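Local coordinates for protein putatuve endo-xylanase (Clostridium stercorarium, PDB 1O8P) that probably binds xylan and cellulose chains as a family 6 carbohydrate-binding module, a calcium-containing beta-sandwich that would hold the attached xylanase on its substrate, at residues 25-31 with 141-147; 34-40 with 60-66. All blocks are in the same frame, centred on the assembly; numbering follows the deposited sequence.

Contact 1: residues 25-31 with 141-147; sequences AFSNIQA and VDWFVFS. With CA (calcium ion), chain B.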
# COMPACT_ATOMS: atom_id res chain seq x y z
N ALA A 25 -10.89 -1.18 -5.68
CA ALA A 25 -10.25 -1.41 -4.37
C ALA A 25 -10.03 -2.91 -4.14
O ALA A 25 -9.19 -3.30 -3.36
CB ALA A 25 -11.15 -0.85 -3.21
N PHE A 26 -10.87 -3.72 -4.81
CA PHE A 26 -11.00 -5.16 -4.60
C PHE A 26 -10.20 -6.07 -5.55
O PHE A 26 -10.27 -7.25 -5.39
CB PHE A 26 -12.47 -5.56 -4.55
CG PHE A 26 -13.27 -4.68 -3.66
CD1 PHE A 26 -13.27 -4.88 -2.27
CD2 PHE A 26 -14.02 -3.60 -4.19
CE1 PHE A 26 -14.00 -4.05 -1.44
CE2 PHE A 26 -14.73 -2.76 -3.37
CZ PHE A 26 -14.74 -2.98 -1.99
N SER A 27 -9.46 -5.50 -6.51
CA SER A 27 -8.39 -6.19 -7.26
C SER A 27 -7.07 -5.59 -6.84
O SER A 27 -7.02 -4.38 -6.58
CB SER A 27 -8.48 -5.94 -8.78
OG SER A 27 -9.78 -6.03 -9.27
N ASN A 28 -6.00 -6.39 -6.83
CA ASN A 28 -4.67 -5.92 -6.45
C ASN A 28 -4.29 -4.59 -7.06
O ASN A 28 -4.36 -4.39 -8.29
CB ASN A 28 -3.59 -6.94 -6.80
CG ASN A 28 -3.80 -8.24 -6.07
OD1 ASN A 28 -4.64 -8.34 -5.20
ND2 ASN A 28 -3.07 -9.24 -6.46
N ILE A 29 -3.95 -3.65 -6.19
CA ILE A 29 -3.34 -2.41 -6.66
C ILE A 29 -1.85 -2.59 -6.62
O ILE A 29 -1.27 -2.79 -5.54
CB ILE A 29 -3.80 -1.20 -5.80
CG1 ILE A 29 -5.33 -1.12 -5.73
CG2 ILE A 29 -3.21 0.11 -6.40
CD1 ILE A 29 -5.87 -0.49 -4.48
N GLN A 30 -1.21 -2.50 -7.80
CA GLN A 30 0.22 -2.73 -7.88
C GLN A 30 0.85 -1.51 -7.24
O GLN A 30 0.54 -0.39 -7.61
CB GLN A 30 0.69 -2.97 -9.34
CG GLN A 30 0.10 -4.24 -9.99
CD GLN A 30 0.42 -5.52 -9.18
OE1 GLN A 30 1.48 -5.60 -8.53
NE2 GLN A 30 -0.48 -6.49 -9.21
N ALA A 31 1.71 -1.72 -6.24
CA ALA A 31 2.22 -0.62 -5.45
C ALA A 31 3.12 0.30 -6.30
O ALA A 31 3.27 1.51 -6.00
CB ALA A 31 2.96 -1.15 -4.23
N VAL A 141 6.96 -3.36 -1.20
CA VAL A 141 5.55 -3.57 -1.39
C VAL A 141 5.31 -3.96 -2.85
O VAL A 141 5.63 -3.19 -3.75
CB VAL A 141 4.70 -2.35 -1.03
CG1 VAL A 141 3.19 -2.76 -0.93
CG2 VAL A 141 5.19 -1.68 0.30
N ASP A 142 4.78 -5.17 -3.04
CA ASP A 142 4.47 -5.69 -4.37
C ASP A 142 3.10 -5.10 -4.75
O ASP A 142 2.99 -4.40 -5.74
CB ASP A 142 4.44 -7.22 -4.32
CG ASP A 142 4.18 -7.85 -5.64
OD1 ASP A 142 3.95 -7.15 -6.67
OD2 ASP A 142 4.17 -9.09 -5.73
N TRP A 143 2.08 -5.35 -3.92
CA TRP A 143 0.74 -4.85 -4.18
C TRP A 143 -0.02 -4.78 -2.89
O TRP A 143 0.45 -5.29 -1.86
CB TRP A 143 -0.04 -5.72 -5.21
CG TRP A 143 -0.02 -7.20 -4.98
CD1 TRP A 143 0.68 -8.14 -5.73
CD2 TRP A 143 -0.76 -7.95 -4.00
NE1 TRP A 143 0.42 -9.41 -5.26
CE2 TRP A 143 -0.45 -9.33 -4.20
CE3 TRP A 143 -1.67 -7.61 -2.98
CZ2 TRP A 143 -1.00 -10.36 -3.39
CZ3 TRP A 143 -2.20 -8.62 -2.16
CH2 TRP A 143 -1.88 -9.99 -2.37
N PHE A 144 -1.20 -4.15 -2.97
CA PHE A 144 -2.15 -4.09 -1.86
C PHE A 144 -3.57 -4.16 -2.39
O PHE A 144 -3.83 -3.89 -3.57
CB PHE A 144 -1.90 -2.89 -0.91
CG PHE A 144 -2.22 -1.53 -1.49
CD1 PHE A 144 -1.36 -0.91 -2.41
CD2 PHE A 144 -3.35 -0.84 -1.07
CE1 PHE A 144 -1.64 0.35 -2.96
CE2 PHE A 144 -3.62 0.45 -1.62
CZ PHE A 144 -2.77 1.03 -2.55
N VAL A 145 -4.48 -4.57 -1.54
CA VAL A 145 -5.85 -4.80 -1.98
C VAL A 145 -6.77 -4.71 -0.77
O VAL A 145 -6.33 -4.90 0.36
CB VAL A 145 -6.02 -6.17 -2.79
CG1 VAL A 145 -5.88 -7.42 -1.88
CG2 VAL A 145 -7.36 -6.20 -3.53
N PHE A 146 -8.04 -4.40 -1.02
CA PHE A 146 -9.05 -4.23 0.04
C PHE A 146 -10.12 -5.33 -0.05
O PHE A 146 -10.27 -5.96 -1.11
CB PHE A 146 -9.67 -2.82 -0.02
CG PHE A 146 -8.67 -1.70 0.20
CD1 PHE A 146 -8.40 -1.23 1.50
CD2 PHE A 146 -7.97 -1.13 -0.88
CE1 PHE A 146 -7.47 -0.19 1.71
CE2 PHE A 146 -7.03 -0.10 -0.68
CZ PHE A 146 -6.78 0.37 0.61
N SER A 147 -10.82 -5.58 1.06
CA SER A 147 -11.89 -6.59 1.13
C SER A 147 -13.06 -6.06 1.92
O SER A 147 -12.88 -5.24 2.82
CB SER A 147 -11.47 -7.87 1.89
OG SER A 147 -10.18 -8.34 1.58
CA CA B . 3.78 -5.17 -7.99
O HOH W 1 -10.80 -8.33 -2.69
O HOH W 2 4.06 -6.23 -10.19
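Ile29 lies over the ring of Phe144, its CB 4.1 Å from the ring centroid and 19° off the normal, a CH-pi contact on the buried side of an antiparallel strand pair. CD1 of Ile29 meets CE2 of Phe144 and also reaches the rim of the Phe146 ring, while CB of Ala25 closes against CD2 of Phe146. Phe144 can present its face because chi1 of 70° sets CG between its own N and carbonyl carbon. Ile29 and Phe144 are also joined through the backbone in both directions, Ile29 N to Phe144 O at 2.6 Å and Phe144 N to Ile29 O at 2.9 Å. The other side is more open to solvent yet well stacked: the amide of exposed Asn28 lies nearly parallel to the indole of Trp143, planes 11° apart, ND2 over the ring centre and 3.4 Å above its plane, and OD1 rests on CB of Val145. The loose part is at Phe26 and Ser27, where regular pairing has ended; Phe146 N still donates to Ala25 O at 2.8 Å, and beyond it a water joins Phe26 O and Phe146 O. At the opposite end the calcium ion takes Gln30 OE1 at 2.4 Å, Asp142 OD1 at 2.4 Å and Asp142 O at 2.5 Å; Glu32, Ser52 and a water complete its shell. Asp142 O also accepts from Ala31 N, and OD2 pairs with Arg80. Gln30 OE1 and Asp142 O would be expected to repel; the metal probably offsets this and ties edge strand 29-30 to the C-terminal strand.

Contact 2: residues 34-40 with 60-66; sequences YDSSYGP and GYSTTYK
Gly39 and Tyr61 meet face-on: CA of Gly39 sits 3.4 Å from the centroid of the Tyr61 ring and only 6° off its normal, a CH-pi contact made possible by the absence of a side chain at Gly39. Traced outward, CB and CG of Tyr61 lie against the carbonyl O of Tyr38, the ring carbons CD1, CD2, CE1 and CE2 lie beneath the Gly39 CA at nearly equal distances, CZ is 3.5 Å from that CA with CD of Pro40 next, and OH passes CG of Pro40 before bonding to Asn41 N. Tyr34 CB covers a face of the Tyr65 ring, 4.1 Å from its centroid, and CD2 of Tyr34 meets the methyl CG2 of Thr63. Tyr65 OH accepts from Thr63 OG1, with Ala31 as its second partner. At the far end Lys66 N donates to Asp35 OD2 at 2.9 Å, on the anti side and 33° out of the carboxylate plane; that oxygen also pairs with Arg23, whereas Lys66 NZ turns to Asp130. Between these ends the antiparallel register is Tyr38 with Ser62, Ser37 with Thr63 and Ser36 with Thr64. Asp35 N bonds to Thr64 O at 2.8 Å, and Thr64 N to Ser36 O at 3.0 Å. Two residues, Asp35 and Ser36, therefore face one, Thr64: a classic beta bulge, here where strand 36-38 edges a sheet of the beta-sandwich.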
# COMPACT_ATOMS: atom_id res chain seq x y z
N TYR A 34 1.77 4.05 -8.48
CA TYR A 34 1.42 5.24 -7.74
C TYR A 34 1.35 6.45 -8.68
O TYR A 34 2.06 6.52 -9.70
CB TYR A 34 2.39 5.48 -6.58
CG TYR A 34 3.85 5.54 -7.00
CD1 TYR A 34 4.40 6.72 -7.50
CD2 TYR A 34 4.67 4.42 -6.90
CE1 TYR A 34 5.73 6.78 -7.88
CE2 TYR A 34 6.01 4.47 -7.29
CZ TYR A 34 6.54 5.65 -7.77
OH TYR A 34 7.86 5.70 -8.15
N ASP A 35 0.48 7.40 -8.34
CA ASP A 35 0.29 8.59 -9.15
C ASP A 35 1.20 9.69 -8.67
O ASP A 35 1.50 10.60 -9.39
CB ASP A 35 -1.15 9.04 -9.05
CG ASP A 35 -2.09 7.99 -9.57
OD1 ASP A 35 -2.18 7.89 -10.80
OD2 ASP A 35 -2.74 7.20 -8.84
N SER A 36 1.67 9.55 -7.43
CA SER A 36 2.43 10.57 -6.74
C SER A 36 3.24 9.90 -5.60
O SER A 36 2.87 8.83 -5.11
CB SER A 36 1.44 11.57 -6.17
OG SER A 36 2.07 12.40 -5.24
N SER A 37 4.36 10.48 -5.20
CA SER A 37 5.14 9.88 -4.11
C SER A 37 6.00 10.92 -3.41
O SER A 37 6.31 11.98 -4.00
CB SER A 37 5.98 8.71 -4.58
OG SER A 37 7.06 9.14 -5.37
N TYR A 38 6.31 10.66 -2.14
CA TYR A 38 7.33 11.39 -1.44
C TYR A 38 8.45 10.46 -1.06
O TYR A 38 8.24 9.49 -0.38
CB TYR A 38 6.79 12.10 -0.17
CG TYR A 38 7.98 12.63 0.61
CD1 TYR A 38 8.58 13.85 0.25
CD2 TYR A 38 8.59 11.87 1.64
CE1 TYR A 38 9.69 14.30 0.93
CE2 TYR A 38 9.71 12.33 2.32
CZ TYR A 38 10.24 13.55 1.96
OH TYR A 38 11.34 14.03 2.57
N GLY A 39 9.67 10.77 -1.45
CA GLY A 39 10.81 10.03 -0.93
C GLY A 39 11.84 9.91 -2.01
O GLY A 39 11.66 9.14 -2.97
N PRO A 40 12.92 10.70 -1.85
CA PRO A 40 13.96 10.89 -2.88
C PRO A 40 14.50 9.59 -3.45
O PRO A 40 14.74 9.55 -4.66
CB PRO A 40 15.09 11.64 -2.13
CG PRO A 40 14.73 11.54 -0.64
CD PRO A 40 13.17 11.51 -0.64
N GLY A 60 8.88 8.20 6.77
CA GLY A 60 8.31 9.40 6.23
C GLY A 60 7.97 9.34 4.75
O GLY A 60 7.28 10.24 4.23
N TYR A 61 8.44 8.30 4.05
CA TYR A 61 8.04 8.10 2.62
C TYR A 61 6.56 7.76 2.47
O TYR A 61 5.92 7.32 3.42
CB TYR A 61 8.83 6.97 1.96
CG TYR A 61 10.24 7.30 1.58
CD1 TYR A 61 10.99 8.25 2.28
CD2 TYR A 61 10.84 6.61 0.51
CE1 TYR A 61 12.32 8.53 1.92
CE2 TYR A 61 12.15 6.89 0.11
CZ TYR A 61 12.89 7.84 0.82
OH TYR A 61 14.17 8.05 0.44
N SER A 62 6.03 7.95 1.27
CA SER A 62 4.62 7.79 1.03
C SER A 62 4.36 7.62 -0.46
O SER A 62 5.15 8.10 -1.30
CB SER A 62 3.82 8.99 1.60
OG SER A 62 3.99 10.15 0.79
N THR A 63 3.29 6.89 -0.79
CA THR A 63 2.84 6.74 -2.16
C THR A 63 1.36 7.00 -2.17
O THR A 63 0.65 6.67 -1.23
CB THR A 63 3.19 5.36 -2.77
OG1 THR A 63 3.15 4.37 -1.76
CG2 THR A 63 4.62 5.30 -3.22
N THR A 64 0.91 7.62 -3.26
CA THR A 64 -0.46 8.01 -3.39
C THR A 64 -1.03 7.33 -4.61
O THR A 64 -0.40 7.33 -5.66
CB THR A 64 -0.53 9.53 -3.56
OG1 THR A 64 -0.10 10.17 -2.35
CG2 THR A 64 -2.01 10.03 -3.80
N TYR A 65 -2.24 6.81 -4.44
CA TYR A 65 -2.99 6.07 -5.45
C TYR A 65 -4.35 6.70 -5.55
O TYR A 65 -5.22 6.50 -4.69
CB TYR A 65 -3.11 4.57 -5.04
CG TYR A 65 -1.76 3.99 -4.75
CD1 TYR A 65 -1.14 4.19 -3.50
CD2 TYR A 65 -1.08 3.25 -5.72
CE1 TYR A 65 0.11 3.66 -3.24
CE2 TYR A 65 0.17 2.72 -5.46
CZ TYR A 65 0.76 2.94 -4.22
OH TYR A 65 2.02 2.45 -3.95
N LYS A 66 -4.54 7.45 -6.63
CA LYS A 66 -5.74 8.24 -6.83
C LYS A 66 -6.86 7.41 -7.40
O LYS A 66 -6.63 6.40 -8.02
CB LYS A 66 -5.41 9.41 -7.78
CG LYS A 66 -4.56 10.49 -7.14
CD LYS A 66 -4.39 11.66 -8.10
CE LYS A 66 -5.10 12.93 -7.58
NZ LYS A 66 -6.63 12.88 -7.60

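Overall arrangement
Contacts 1 and 2 belong to the two different sheets of the beta-sandwich, their centres about 15 Å apart and on opposite sides of the chain's centre. Tyr65 bridges them: its OH lies 2.6 Å from Ala31 O, a probable hydrogen bond, and its CD1 is 3.7 Å from CZ of Phe144, the two rings meeting edge-to-face, while CD2 packs on CG2 of Ile29. The chain runs from strand 29-30 of contact 1 through a loop that carries calcium ligand Glu32 to strand 36-38 of contact 2. Only contact 1 holds metal ligands; contact 2 supplies none, and its Tyr65 side chain lies about 9 Å from the calcium ion.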